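Local coordinates for Lmo0181 protein (Listeria monocytogenes serovar 1/2a, PDB 5F7V) that binds cycloalternan in a pocket of its solute-binding fold and probably delivers this cyclic glucan to an ABC transporter, at residues A159-T164 and T220-A225. Numbering follows the deposited sequence.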
loop_
_atom_site.group_PDB
_atom_site.type_symbol
_atom_site.label_atom_id
_atom_site.label_comp_id
_atom_site.label_asym_id
_atom_site.label_seq_id
_atom_site.Cartn_x
_atom_site.Cartn_y
_atom_site.Cartn_z
ATOM N N ALA A 159 -1.978 -18.327 -18.090
ATOM C CA ALA A 159 -3.270 -17.656 -18.205
ATOM C C ALA A 159 -3.089 -16.341 -18.893
ATOM O O ALA A 159 -3.801 -16.029 -19.826
ATOM C CB ALA A 159 -3.939 -17.487 -16.873
ATOM N N ALA A 160 -2.108 -15.559 -18.458
ATOM C CA ALA A 160 -1.845 -14.247 -19.047
ATOM C C ALA A 160 -1.521 -14.360 -20.522
ATOM O O ALA A 160 -1.960 -13.518 -21.313
ATOM C CB ALA A 160 -0.701 -13.551 -18.337
ATOM N N LYS A 161 -0.767 -15.369 -20.929
ATOM C CA LYS A 161 -0.458 -15.550 -22.333
ATOM C C LYS A 161 -1.722 -15.843 -23.135
ATOM O O LYS A 161 -1.947 -15.242 -24.206
ATOM C CB LYS A 161 0.608 -16.655 -22.504
ATOM C CG LYS A 161 2.000 -16.229 -22.047
ATOM C CD LYS A 161 2.976 -17.405 -21.922
ATOM C CE LYS A 161 4.265 -16.941 -21.295
ATOM N NZ LYS A 161 5.185 -18.097 -21.105
ATOM N N LYS A 162 -2.600 -16.712 -22.658
ATOM C CA LYS A 162 -3.823 -17.020 -23.379
ATOM C C LYS A 162 -4.814 -15.861 -23.386
ATOM O O LYS A 162 -5.578 -15.753 -24.317
ATOM C CB LYS A 162 -4.499 -18.241 -22.754
ATOM C CG LYS A 162 -3.660 -19.492 -22.960
ATOM C CD LYS A 162 -4.353 -20.780 -22.504
ATOM C CE LYS A 162 -4.474 -20.883 -21.002
ATOM N NZ LYS A 162 -5.149 -22.123 -20.537
ATOM N N LEU A 163 -4.700 -14.940 -22.437
ATOM C CA LEU A 163 -5.603 -13.808 -22.337
ATOM C C LEU A 163 -5.091 -12.584 -23.063
ATOM O O LEU A 163 -5.827 -11.606 -23.161
ATOM C CB LEU A 163 -5.885 -13.472 -20.869
ATOM C CG LEU A 163 -6.768 -14.503 -20.154
ATOM C CD1 LEU A 163 -6.543 -14.510 -18.643
ATOM C CD2 LEU A 163 -8.210 -14.397 -20.532
ATOM N N THR A 164 -3.868 -12.610 -23.548
ATOM C CA THR A 164 -3.350 -11.460 -24.325
ATOM C C THR A 164 -3.846 -11.533 -25.746
ATOM O O THR A 164 -3.754 -12.574 -26.381
ATOM C CB THR A 164 -1.819 -11.481 -24.246
ATOM O OG1 THR A 164 -1.449 -11.324 -22.861
ATOM C CG2 THR A 164 -1.243 -10.332 -25.062
ATOM N N THR A 220 8.690 -7.387 -21.588
ATOM C CA THR A 220 9.639 -7.273 -22.700
ATOM C C THR A 220 9.695 -8.479 -23.626
ATOM O O THR A 220 10.140 -8.324 -24.790
ATOM C CB THR A 220 11.057 -6.993 -22.186
ATOM O OG1 THR A 220 11.519 -8.166 -21.518
ATOM C CG2 THR A 220 11.095 -5.771 -21.253
ATOM N N ASP A 221 9.257 -9.646 -23.156
ATOM C CA ASP A 221 9.517 -10.938 -23.803
ATOM C C ASP A 221 8.202 -11.536 -24.271
ATOM O O ASP A 221 7.949 -11.540 -25.481
ATOM C CB ASP A 221 10.276 -11.870 -22.849
ATOM C CG ASP A 221 10.644 -13.197 -23.452
ATOM O OD1 ASP A 221 10.654 -13.293 -24.677
ATOM O OD2 ASP A 221 10.927 -14.141 -22.674
ATOM N N SER A 222 7.359 -11.994 -23.347
ATOM C CA SER A 222 6.065 -12.551 -23.722
ATOM C C SER A 222 5.082 -11.449 -24.051
ATOM O O SER A 222 4.058 -11.722 -24.703
ATOM C CB SER A 222 5.517 -13.426 -22.602
ATOM O OG SER A 222 5.371 -12.646 -21.422
ATOM N N LYS A 223 5.326 -10.212 -23.607
ATOM C CA LYS A 223 4.468 -9.074 -23.914
ATOM C C LYS A 223 3.019 -9.293 -23.522
ATOM O O LYS A 223 2.113 -8.934 -24.225
ATOM C CB LYS A 223 4.629 -8.663 -25.388
ATOM C CG LYS A 223 6.073 -8.316 -25.755
ATOM C CD LYS A 223 6.173 -7.664 -27.124
ATOM C CE LYS A 223 6.207 -8.756 -28.151
ATOM N NZ LYS A 223 6.361 -8.192 -29.518
ATOM N N VAL A 224 2.856 -9.901 -22.359
ATOM C CA VAL A 224 1.534 -10.128 -21.768
ATOM C C VAL A 224 1.102 -9.038 -20.790
ATOM O O VAL A 224 -0.018 -9.080 -20.290
ATOM C CB VAL A 224 1.444 -11.485 -21.067
ATOM C CG1 VAL A 224 1.716 -12.595 -22.052
ATOM C CG2 VAL A 224 2.382 -11.584 -19.876
ATOM N N ALA A 225 1.972 -8.055 -20.549
ATOM C CA ALA A 225 1.747 -6.950 -19.617
ATOM C C ALA A 225 2.109 -5.660 -20.347
ATOM O O ALA A 225 3.105 -5.648 -21.092
ATOM C CB ALA A 225 2.576 -7.141 -18.375
#
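Thr-164 OG1, lying against Val-224, is gripped by two backbone groups, one before and one after it in sequence: it donates a 2.7 Å hydrogen bond to Ala-160 O, and it is also hydrogen-bonded to the backbone N of Gly-172 on strand 171-174. In this periplasmic-binding-protein type fold the contact joins the C-terminal end of helix 153-163 to the loop that follows helix 206-220, at the periphery of the molecule. The hydroxyl reaches back over the last helical turn because OG1 stands anti to the carbonyl carbon of Thr-164 (chi1 -62°). It meets the Ala-160 carbonyl at a C=O...O angle of 147°, tilted 31° from the carbonyl plane, and so adds to the weak backbone bond that Leu-163 N makes to the same carbonyl.

Between the two segments the packing is mostly apolar and centres on Val-224. Its CA and CB both sit 3.4 Å from Thr-164 OG1, the two side chains crossing at about a right angle. The two methyls then diverge: CG2 faces Ala-160 CB at 4.0 Å, whereas CG1 rests against Lys-161 CG at 3.6 Å. Beyond CG the Lys-161 chain is extended and runs outward past the loop, where CE touches Ser-222 CB. Strand 171-174 contacts both segments through Thr-173, which touches Ala-160 and Val-224 and shares a backbone hydrogen bond with the latter. Lys-223, where the backbone first departs from helical angles after helix 206-220, has positive phi, and its carbonyl O lies 3.7 Å from Thr-164 CG2.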